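Local coordinates for protein pantothenate synthetase (Francisella tularensis subsp. tularensis, PDB 3N8H) that probably catalyses the ATP-dependent condensation of pantoate with beta-alanine to pantothenate, by way of a pantoyl-adenylate intermediate, at residues Thr178-Ser183 with Leu252-Leu257; Glu219-Ile224 with Ala229-Ile234; Lys192-Thr197 with Gly248-Ile253. All coordinates share one frame; numbering follows the deposited sequence.

Contact 1. Residues Thr178-Ser183 with Leu252-Leu257; sequences TQRQPS and LIDNFL. With AMP (adenosine monophosphate), chain D.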
loop_
_atom_site.group_PDB
_atom_site.type_symbol
_atom_site.label_atom_id
_atom_site.label_comp_id
_atom_site.label_asym_id
_atom_site.label_seq_id
_atom_site.Cartn_x
_atom_site.Cartn_y
_atom_site.Cartn_z
ATOM N N THR A 178 17.190 -22.416 -0.697
ATOM C CA THR A 178 17.065 -22.640 0.745
ATOM C C THR A 178 18.310 -23.354 1.303
ATOM O O THR A 178 18.687 -24.443 0.845
ATOM C CB THR A 178 15.802 -23.452 1.056
ATOM O OG1 THR A 178 14.655 -22.670 0.710
ATOM C CG2 THR A 178 15.727 -23.809 2.562
ATOM N N GLN A 179 18.966 -22.718 2.265
ATOM C CA GLN A 179 20.112 -23.328 2.905
ATOM C C GLN A 179 19.630 -24.301 3.977
ATOM O O GLN A 179 18.708 -23.985 4.731
ATOM C CB GLN A 179 21.027 -22.267 3.530
ATOM C CG GLN A 179 21.560 -21.255 2.529
ATOM C CD GLN A 179 22.249 -21.938 1.358
ATOM O OE1 GLN A 179 23.310 -22.518 1.510
ATOM N NE2 GLN A 179 21.616 -21.909 0.196
ATOM N N ARG A 180 20.299 -25.456 4.062
ATOM C CA ARG A 180 19.863 -26.558 4.910
ATOM C C ARG A 180 20.980 -27.111 5.814
ATOM O O ARG A 180 22.177 -27.063 5.455
ATOM C CB ARG A 180 19.294 -27.684 4.021
ATOM C CG ARG A 180 18.092 -27.250 3.168
ATOM C CD ARG A 180 17.496 -28.351 2.265
ATOM N NE ARG A 180 16.366 -27.808 1.491
ATOM C CZ ARG A 180 15.132 -27.667 1.974
ATOM N NH1 ARG A 180 14.862 -28.071 3.223
ATOM N NH2 ARG A 180 14.162 -27.144 1.218
ATOM N N GLN A 181 20.581 -27.625 6.987
ATOM C CA GLN A 181 21.421 -28.522 7.796
ATOM C C GLN A 181 21.715 -29.838 7.072
ATOM O O GLN A 181 20.972 -30.243 6.174
ATOM C CB GLN A 181 20.721 -28.903 9.110
ATOM C CG GLN A 181 20.450 -27.773 10.040
ATOM C CD GLN A 181 21.732 -27.152 10.597
ATOM O OE1 GLN A 181 22.836 -27.603 10.290
ATOM N NE2 GLN A 181 21.584 -26.113 11.424
ATOM N N PRO A 182 22.760 -30.562 7.515
ATOM C CA PRO A 182 23.056 -31.811 6.825
ATOM C C PRO A 182 21.847 -32.767 6.695
ATOM O O PRO A 182 21.732 -33.484 5.696
ATOM C CB PRO A 182 24.190 -32.408 7.664
ATOM C CG PRO A 182 24.937 -31.186 8.148
ATOM C CD PRO A 182 23.862 -30.145 8.408
ATOM N N SER A 183 20.948 -32.746 7.682
ATOM C CA SER A 183 19.758 -33.599 7.678
ATOM C C SER A 183 18.760 -33.182 6.605
ATOM O O SER A 183 17.924 -33.974 6.197
ATOM C CB SER A 183 19.064 -33.571 9.057
ATOM O OG SER A 183 18.559 -32.274 9.337
ATOM N N LEU A 252 8.004 -24.179 12.427
ATOM C CA LEU A 252 8.897 -24.175 11.255
ATOM C C LEU A 252 8.163 -24.521 9.957
ATOM O O LEU A 252 7.181 -25.264 9.987
ATOM C CB LEU A 252 10.017 -25.187 11.453
ATOM C CG LEU A 252 10.888 -24.957 12.694
ATOM C CD1 LEU A 252 12.006 -25.981 12.709
ATOM C CD2 LEU A 252 11.417 -23.501 12.736
ATOM N N ILE A 253 8.649 -23.981 8.828
ATOM C CA ILE A 253 8.048 -24.238 7.523
ATOM C C ILE A 253 9.128 -24.631 6.540
ATOM O O ILE A 253 10.332 -24.383 6.763
ATOM C CB ILE A 253 7.256 -23.012 6.957
ATOM C CG1 ILE A 253 8.168 -22.010 6.211
ATOM C CG2 ILE A 253 6.458 -22.326 8.058
ATOM C CD1 ILE A 253 7.439 -20.781 5.657
ATOM N N ASP A 254 8.685 -25.245 5.454
ATOM C CA ASP A 254 9.569 -25.652 4.374
ATOM C C ASP A 254 8.788 -25.829 3.052
ATOM O O ASP A 254 7.575 -26.041 3.038
ATOM C CB ASP A 254 10.292 -26.960 4.767
ATOM C CG ASP A 254 11.541 -27.208 3.944
ATOM O OD1 ASP A 254 11.891 -26.355 3.064
ATOM O OD2 ASP A 254 12.160 -28.270 4.148
ATOM N N ASN A 255 9.490 -25.728 1.933
ATOM C CA ASN A 255 8.931 -26.187 0.680
ATOM C C ASN A 255 10.093 -26.644 -0.199
ATOM O O ASN A 255 11.214 -26.143 -0.069
ATOM C CB ASN A 255 8.111 -25.079 0.014
ATOM C CG ASN A 255 8.970 -24.089 -0.662
ATOM O OD1 ASN A 255 9.352 -24.269 -1.834
ATOM N ND2 ASN A 255 9.364 -23.066 0.081
ATOM N N PHE A 256 9.842 -27.628 -1.047
ATOM C CA PHE A 256 10.857 -28.151 -1.970
ATOM C C PHE A 256 10.145 -28.840 -3.131
ATOM O O PHE A 256 8.960 -29.170 -3.024
ATOM C CB PHE A 256 11.792 -29.147 -1.240
ATOM C CG PHE A 256 11.074 -30.048 -0.247
ATOM C CD1 PHE A 256 10.303 -31.111 -0.688
ATOM C CD2 PHE A 256 11.159 -29.815 1.125
ATOM C CE1 PHE A 256 9.639 -31.949 0.219
ATOM C CE2 PHE A 256 10.485 -30.638 2.041
ATOM C CZ PHE A 256 9.720 -31.713 1.573
ATOM N N LEU A 257 10.857 -29.047 -4.240
ATOM C CA LEU A 257 10.331 -29.820 -5.368
ATOM C C LEU A 257 10.017 -31.246 -4.925
ATOM O O LEU A 257 10.784 -31.838 -4.184
ATOM C CB LEU A 257 11.351 -29.861 -6.498
ATOM C CG LEU A 257 11.650 -28.536 -7.197
ATOM C CD1 LEU A 257 12.849 -28.677 -8.118
ATOM C CD2 LEU A 257 10.430 -28.085 -7.980
HETATM P P AMP D . 13.465 -13.857 8.076
HETATM O O1P AMP D . 14.591 -13.109 8.782
HETATM O O2P AMP D . 13.237 -15.276 8.501
HETATM O O3P AMP D . 12.207 -13.071 7.986
HETATM O "O5'" AMP D . 14.077 -14.091 6.592
HETATM C "C5'" AMP D . 14.726 -13.053 5.857
HETATM C "C4'" AMP D . 15.035 -13.522 4.456
HETATM O "O4'" AMP D . 15.941 -14.669 4.531
HETATM C "C3'" AMP D . 13.802 -13.983 3.658
HETATM O "O3'" AMP D . 13.981 -13.670 2.267
HETATM C "C2'" AMP D . 13.843 -15.493 3.855
HETATM O "O2'" AMP D . 13.145 -16.266 2.891
HETATM C "C1'" AMP D . 15.346 -15.756 3.838
HETATM N N9 AMP D . 15.698 -17.043 4.449
HETATM C C8 AMP D . 15.297 -17.481 5.665
HETATM N N7 AMP D . 15.775 -18.735 5.900
HETATM C C5 AMP D . 16.471 -19.120 4.801
HETATM C C6 AMP D . 17.227 -20.324 4.396
HETATM N N6 AMP D . 17.298 -21.372 5.233
HETATM N N1 AMP D . 17.821 -20.349 3.190
HETATM C C2 AMP D . 17.707 -19.287 2.356
HETATM N N3 AMP D . 17.043 -18.151 2.657
HETATM C C4 AMP D . 16.414 -18.005 3.852
HETATM O O HOH W 1 12.831 -24.038 -0.478
#
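The guanidinium of R180 meets the carboxylate of D254 along its edge, and T178 CG2 lies over the centre of one of its faces, 3.9 Å above the plane. The two planes are 38° apart, so the pair is twisted rather than flat. The grip is end-on and uses two nitrogens. R180 NH1 gives a hydrogen bond of 2.9 Å to D254 OD2, with an N-H...O angle of 164°. R180 NH2 bonds D254 OD1 at 3.0 Å and uses the syn lone pair of that oxygen. Together they form a salt bridge with one bond to each oxygen. The R180 chain is extended from CG to NE, which carries the charged end across to the strand. R180 NH2 lies near the plane of the F256 ring, at its edge, and 4.0 Å from F256 CB.

The contact joins the loop after strand 172-176 to strand 250-257 of the small antiparallel sheet. Strand 172-176 is an edge strand, within this chain, of the parallel sheet of the Rossmann-like nucleotide-binding domain. The loop also holds the adenine of AMP. Q179 N donates to AMP N1 at 2.8 Å, and AMP N6 donates to Q179 O at 3.0 Å. These two nearly straight backbone bonds read the Watson-Crick edge of the base. R180 directly follows Q179, the residue that binds this edge.

A water adds a second link. It accepts from T178 OG1 at 2.6 Å and donates to N255 O at 2.7 Å. Both charged groups have further partners. D254 OD2 is also hydrogen-bonded to Y206 OH, and R180 NH1 to G184 O. The side chain of N255 bonds R240 through OD1 and E151 O through ND2.

Contact 2. Residues Glu219-Ile224 with Ala229-Ile234; sequences ELTNKI and AKLQYI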
loop_
_atom_site.group_PDB
_atom_site.type_symbol
_atom_site.label_atom_id
_atom_site.label_comp_id
_atom_site.label_asym_id
_atom_site.label_seq_id
_atom_site.Cartn_x
_atom_site.Cartn_y
_atom_site.Cartn_z
ATOM N N GLU A 219 -0.266 -40.988 5.414
ATOM C CA GLU A 219 0.688 -41.834 6.132
ATOM C C GLU A 219 1.936 -41.025 6.495
ATOM O O GLU A 219 2.561 -41.270 7.526
ATOM C CB GLU A 219 1.092 -43.038 5.285
ATOM C CG GLU A 219 0.021 -44.105 5.182
ATOM C CD GLU A 219 0.455 -45.271 4.308
ATOM O OE1 GLU A 219 1.556 -45.185 3.716
ATOM O OE2 GLU A 219 -0.306 -46.266 4.212
ATOM N N LEU A 220 2.284 -40.049 5.650
ATOM C CA LEU A 220 3.471 -39.236 5.894
ATOM C C LEU A 220 3.211 -38.328 7.093
ATOM O O LEU A 220 4.101 -38.070 7.898
ATOM C CB LEU A 220 3.847 -38.424 4.641
ATOM C CG LEU A 220 4.984 -37.397 4.743
ATOM C CD1 LEU A 220 6.217 -38.034 5.393
ATOM C CD2 LEU A 220 5.345 -36.828 3.362
ATOM N N THR A 221 1.977 -37.851 7.199
ATOM C CA THR A 221 1.590 -36.990 8.300
ATOM C C THR A 221 1.717 -37.803 9.601
ATOM O O THR A 221 2.276 -37.336 10.587
ATOM C CB THR A 221 0.159 -36.416 8.106
ATOM O OG1 THR A 221 0.148 -35.541 6.968
ATOM C CG2 THR A 221 -0.276 -35.606 9.311
ATOM N N ASN A 222 1.227 -39.032 9.577
ATOM C CA ASN A 222 1.315 -39.907 10.753
ATOM C C ASN A 222 2.755 -40.172 11.169
ATOM O O ASN A 222 3.050 -40.246 12.351
ATOM C CB ASN A 222 0.596 -41.228 10.498
ATOM C CG ASN A 222 -0.907 -41.056 10.341
ATOM O OD1 ASN A 222 -1.469 -40.020 10.701
ATOM N ND2 ASN A 222 -1.563 -42.073 9.785
ATOM N N LYS A 223 3.652 -40.329 10.197
ATOM C CA LYS A 223 5.055 -40.583 10.517
ATOM C C LYS A 223 5.711 -39.365 11.145
ATOM O O LYS A 223 6.450 -39.488 12.116
ATOM C CB LYS A 223 5.842 -41.057 9.292
ATOM C CG LYS A 223 5.540 -42.497 8.929
ATOM C CD LYS A 223 5.422 -42.656 7.436
ATOM C CE LYS A 223 6.772 -42.920 6.810
ATOM N NZ LYS A 223 6.750 -44.233 6.107
ATOM N N ILE A 224 5.427 -38.194 10.589
ATOM C CA ILE A 224 5.927 -36.949 11.147
ATOM C C ILE A 224 5.376 -36.681 12.560
ATOM O O ILE A 224 6.124 -36.318 13.464
ATOM C CB ILE A 224 5.631 -35.821 10.199
ATOM C CG1 ILE A 224 6.544 -35.967 8.986
ATOM C CG2 ILE A 224 5.783 -34.461 10.882
ATOM C CD1 ILE A 224 6.157 -35.085 7.846
ATOM N N ALA A 229 6.690 -34.122 16.833
ATOM C CA ALA A 229 6.307 -32.877 16.178
ATOM C C ALA A 229 4.783 -32.867 15.935
ATOM O O ALA A 229 4.152 -33.921 15.965
ATOM C CB ALA A 229 7.053 -32.750 14.865
ATOM N N LYS A 230 4.198 -31.689 15.710
ATOM C CA LYS A 230 2.785 -31.598 15.290
ATOM C C LYS A 230 2.650 -30.918 13.948
ATOM O O LYS A 230 2.907 -29.721 13.794
ATOM C CB LYS A 230 1.897 -30.892 16.325
ATOM C CG LYS A 230 1.422 -31.831 17.441
ATOM C CD LYS A 230 1.141 -31.101 18.748
ATOM C CE LYS A 230 0.717 -32.087 19.841
ATOM N NZ LYS A 230 1.366 -31.810 21.156
ATOM N N LEU A 231 2.251 -31.706 12.969
ATOM C CA LEU A 231 2.142 -31.215 11.612
ATOM C C LEU A 231 0.968 -30.215 11.529
ATOM O O LEU A 231 -0.125 -30.490 12.001
ATOM C CB LEU A 231 1.981 -32.413 10.670
ATOM C CG LEU A 231 2.230 -32.326 9.162
ATOM C CD1 LEU A 231 1.091 -31.598 8.487
ATOM C CD2 LEU A 231 3.575 -31.682 8.830
ATOM N N GLN A 232 1.230 -29.032 10.982
ATOM C CA GLN A 232 0.181 -28.053 10.675
ATOM C C GLN A 232 -0.491 -28.366 9.342
ATOM O O GLN A 232 -1.725 -28.485 9.250
ATOM C CB GLN A 232 0.767 -26.632 10.637
ATOM C CG GLN A 232 1.227 -26.103 11.979
ATOM C CD GLN A 232 0.230 -25.125 12.599
ATOM O OE1 GLN A 232 0.163 -23.956 12.197
ATOM N NE2 GLN A 232 -0.543 -25.598 13.593
ATOM N N TYR A 233 0.320 -28.459 8.294
ATOM C CA TYR A 233 -0.202 -28.847 6.988
ATOM C C TYR A 233 0.914 -29.430 6.155
ATOM O O TYR A 233 2.101 -29.177 6.397
ATOM C CB TYR A 233 -0.872 -27.668 6.263
ATOM C CG TYR A 233 0.060 -26.523 5.932
ATOM C CD1 TYR A 233 0.119 -25.386 6.745
ATOM C CD2 TYR A 233 0.892 -26.580 4.819
ATOM C CE1 TYR A 233 0.976 -24.338 6.450
ATOM C CE2 TYR A 233 1.752 -25.542 4.520
ATOM C CZ TYR A 233 1.788 -24.421 5.336
ATOM O OH TYR A 233 2.644 -23.384 5.029
ATOM N N ILE A 234 0.529 -30.269 5.210
ATOM C CA ILE A 234 1.441 -30.698 4.159
ATOM C C ILE A 234 0.619 -30.796 2.881
ATOM O O ILE A 234 -0.485 -31.363 2.875
ATOM C CB ILE A 234 2.169 -32.032 4.485
ATOM C CG1 ILE A 234 3.267 -32.322 3.450
ATOM C CG2 ILE A 234 1.169 -33.205 4.607
ATOM C CD1 ILE A 234 4.261 -33.399 3.920
#
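The axes of helix 219-224 and strand 230-234 approach to 8.2 Å and run roughly antiparallel, at 142°, with T221 nearest L231 and I224 nearest A229 along the backbones. This is a helix packed on an outer strand, within this chain, of the three-stranded antiparallel sheet, to which it is joined by a short turn. T221 sits in the middle and uses both branches. With chi1 at -66°, its CG2 is anti to the backbone N and its OG1 lies beside it. T221 CG2 is 4.1 Å from L231 CG, while OG1 touches I234 CG2 and finds its polar partner in L217 O within the helix. Further along, I224 CG2 touches L231 CD2.

L220 and I234 meet at the other end, but L220 is modelled in two conformers and this touch is less certain. In one of them the side chains cross at about a right angle, with L220 CD2 3.6 Å from I234 CD1. Behind this layer helix 196-210 covers L220 and I224 with I208 and L209. On the strand, Q232 and Y233 both face A244 in a classic beta bulge. L231 and I234, which flank it, point their CB atoms towards the helix. L231 N donates to N225 OD1, at the C-terminal end of the helix. At the turn end, A229 CB rests 3.9 Å from I224 O.

Contact 3. Residues Lys192-Thr197 with Gly248-Ile253; sequences KNLTST and GKVRLI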
loop_
_atom_site.group_PDB
_atom_site.type_symbol
_atom_site.label_atom_id
_atom_site.label_comp_id
_atom_site.label_asym_id
_atom_site.label_seq_id
_atom_site.Cartn_x
_atom_site.Cartn_y
_atom_site.Cartn_z
ATOM N N LYS A 192 16.691 -21.360 16.787
ATOM C CA LYS A 192 17.505 -21.061 17.973
ATOM C C LYS A 192 16.698 -21.311 19.247
ATOM O O LYS A 192 17.256 -21.387 20.333
ATOM C CB LYS A 192 18.058 -19.628 17.946
ATOM C CG LYS A 192 19.062 -19.384 16.814
ATOM C CD LYS A 192 18.953 -17.979 16.240
ATOM C CE LYS A 192 19.535 -17.916 14.829
ATOM N NZ LYS A 192 20.624 -16.921 14.749
ATOM N N ASN A 193 15.382 -21.442 19.091
ATOM C CA ASN A 193 14.493 -21.700 20.216
ATOM C C ASN A 193 14.299 -23.189 20.473
ATOM O O ASN A 193 13.679 -23.575 21.461
ATOM C CB ASN A 193 13.146 -20.999 20.012
ATOM C CG ASN A 193 13.231 -19.498 20.264
ATOM O OD1 ASN A 193 14.207 -19.012 20.852
ATOM N ND2 ASN A 193 12.222 -18.757 19.813
ATOM N N LEU A 194 14.853 -24.021 19.592
ATOM C CA LEU A 194 14.760 -25.472 19.765
ATOM C C LEU A 194 15.741 -25.985 20.808
ATOM O O LEU A 194 16.930 -25.640 20.781
ATOM C CB LEU A 194 15.061 -26.193 18.457
ATOM C CG LEU A 194 14.170 -25.953 17.243
ATOM C CD1 LEU A 194 14.859 -26.582 16.004
ATOM C CD2 LEU A 194 12.774 -26.531 17.482
ATOM N N THR A 195 15.250 -26.825 21.713
ATOM C CA THR A 195 16.129 -27.497 22.652
ATOM C C THR A 195 16.899 -28.590 21.918
ATOM O O THR A 195 16.671 -28.840 20.732
ATOM C CB THR A 195 15.349 -28.147 23.816
ATOM O OG1 THR A 195 14.567 -29.240 23.312
ATOM C CG2 THR A 195 14.439 -27.121 24.497
ATOM N N SER A 196 17.799 -29.246 22.643
ATOM C CA SER A 196 18.580 -30.347 22.095
ATOM C C SER A 196 17.706 -31.512 21.621
ATOM O O SER A 196 17.943 -32.076 20.545
ATOM C CB SER A 196 19.597 -30.835 23.125
ATOM O OG SER A 196 18.979 -30.991 24.393
ATOM N N THR A 197 16.710 -31.884 22.421
ATOM C CA THR A 197 15.806 -32.962 22.027
ATOM C C THR A 197 14.890 -32.536 20.875
ATOM O O THR A 197 14.569 -33.353 20.021
ATOM C CB THR A 197 14.968 -33.524 23.213
ATOM O OG1 THR A 197 14.205 -32.479 23.819
ATOM C CG2 THR A 197 15.871 -34.161 24.260
ATOM N N GLY A 248 7.362 -28.497 19.966
ATOM C CA GLY A 248 7.043 -27.671 21.120
ATOM C C GLY A 248 6.306 -26.419 20.659
ATOM O O GLY A 248 5.272 -26.506 19.983
ATOM N N LYS A 249 6.840 -25.249 21.015
ATOM C CA LYS A 249 6.213 -23.971 20.655
ATOM C C LYS A 249 6.846 -23.332 19.432
ATOM O O LYS A 249 6.534 -22.183 19.083
ATOM C CB LYS A 249 6.289 -22.971 21.813
ATOM C CG LYS A 249 5.206 -23.129 22.868
ATOM C CD LYS A 249 5.656 -24.007 24.015
ATOM C CE LYS A 249 4.571 -24.082 25.089
ATOM N NZ LYS A 249 5.015 -24.804 26.323
ATOM N N VAL A 250 7.730 -24.076 18.772
ATOM C CA VAL A 250 8.499 -23.526 17.660
ATOM C C VAL A 250 7.856 -23.929 16.352
ATOM O O VAL A 250 7.730 -25.115 16.063
ATOM C CB VAL A 250 10.001 -23.990 17.695
ATOM C CG1 VAL A 250 10.788 -23.413 16.493
ATOM C CG2 VAL A 250 10.642 -23.585 18.995
ATOM N N ARG A 251 7.450 -22.938 15.554
ATOM C CA ARG A 251 6.769 -23.244 14.306
ATOM C C ARG A 251 7.745 -23.084 13.139
ATOM O O ARG A 251 8.256 -21.991 12.911
ATOM C CB ARG A 251 5.547 -22.346 14.106
ATOM C CG ARG A 251 4.627 -22.760 12.958
ATOM C CD ARG A 251 3.531 -21.690 12.715
ATOM N NE ARG A 251 2.714 -22.076 11.578
ATOM C CZ ARG A 251 3.000 -21.765 10.312
ATOM N NH1 ARG A 251 4.053 -21.025 10.043
ATOM N NH2 ARG A 251 2.219 -22.182 9.324
ATOM N N LEU A 252 8.004 -24.179 12.427
ATOM C CA LEU A 252 8.897 -24.175 11.255
ATOM C C LEU A 252 8.163 -24.521 9.957
ATOM O O LEU A 252 7.181 -25.264 9.987
ATOM C CB LEU A 252 10.017 -25.187 11.453
ATOM C CG LEU A 252 10.888 -24.957 12.694
ATOM C CD1 LEU A 252 12.006 -25.981 12.709
ATOM C CD2 LEU A 252 11.417 -23.501 12.736
ATOM N N ILE A 253 8.649 -23.981 8.828
ATOM C CA ILE A 253 8.048 -24.238 7.523
ATOM C C ILE A 253 9.128 -24.631 6.540
ATOM O O ILE A 253 10.332 -24.383 6.763
ATOM C CB ILE A 253 7.256 -23.012 6.957
ATOM C CG1 ILE A 253 8.168 -22.010 6.211
ATOM C CG2 ILE A 253 6.458 -22.326 8.058
ATOM C CD1 ILE A 253 7.439 -20.781 5.657
#
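V250 packs against two consecutive residues, N193 and L194. Its CG2 lies 3.7 Å from N193 CB. L194 CD2 sits 3.8 Å from V250 CB and about as close to V250 CG1. The L194 and V250 side chains cross at about a right angle. The other methyl of L194, CD1, reaches L252 CD1 at 4.4 Å, a looser touch. L194 thus spans two residues of the strand that point the same way, V250 and L252. With chi1 of V250 at 179°, CG1 is anti to the backbone N and CG2 lies beside it, and the two methyls part between L194 and N193.

The contact places the link leading into helix 196-210 against the start of strand 250-257, in the antiparallel sheet. T195 follows L194 and is the N-cap of that helix. Its side chain caps a backbone N just past the segment, and its own backbone N donates to D198 OD2, the two halves of a capping box. N193 ND2 donates to T72 O.

V250 lies beside R190, which lines the proline pocket and is predicted to bind ATP.

How the contacts relate
From the N terminus, the first segment met is 178-183, in the loop after the last strand of the parallel sheet. Next comes 192-197, which leads into helix 196-210. Helix 217-225 and strand 230-237 follow, and contact 2 closes its short loop there. The chain returns through strand 240-247 to strand 250-257, where contacts 1 and 3 both close and share L252 and I253. Contact 2 is nested inside both of their loops. Contact 1 ties the loop after the parallel sheet to the antiparallel sheet. Contact 3 sets the lead-in to helix 196-210 on strand 250-257, and contact 2 packs a helix on the sheet. Contacts 2 and 3 probably bond, Q232 OE1 to R251 NE, in one R251 conformer.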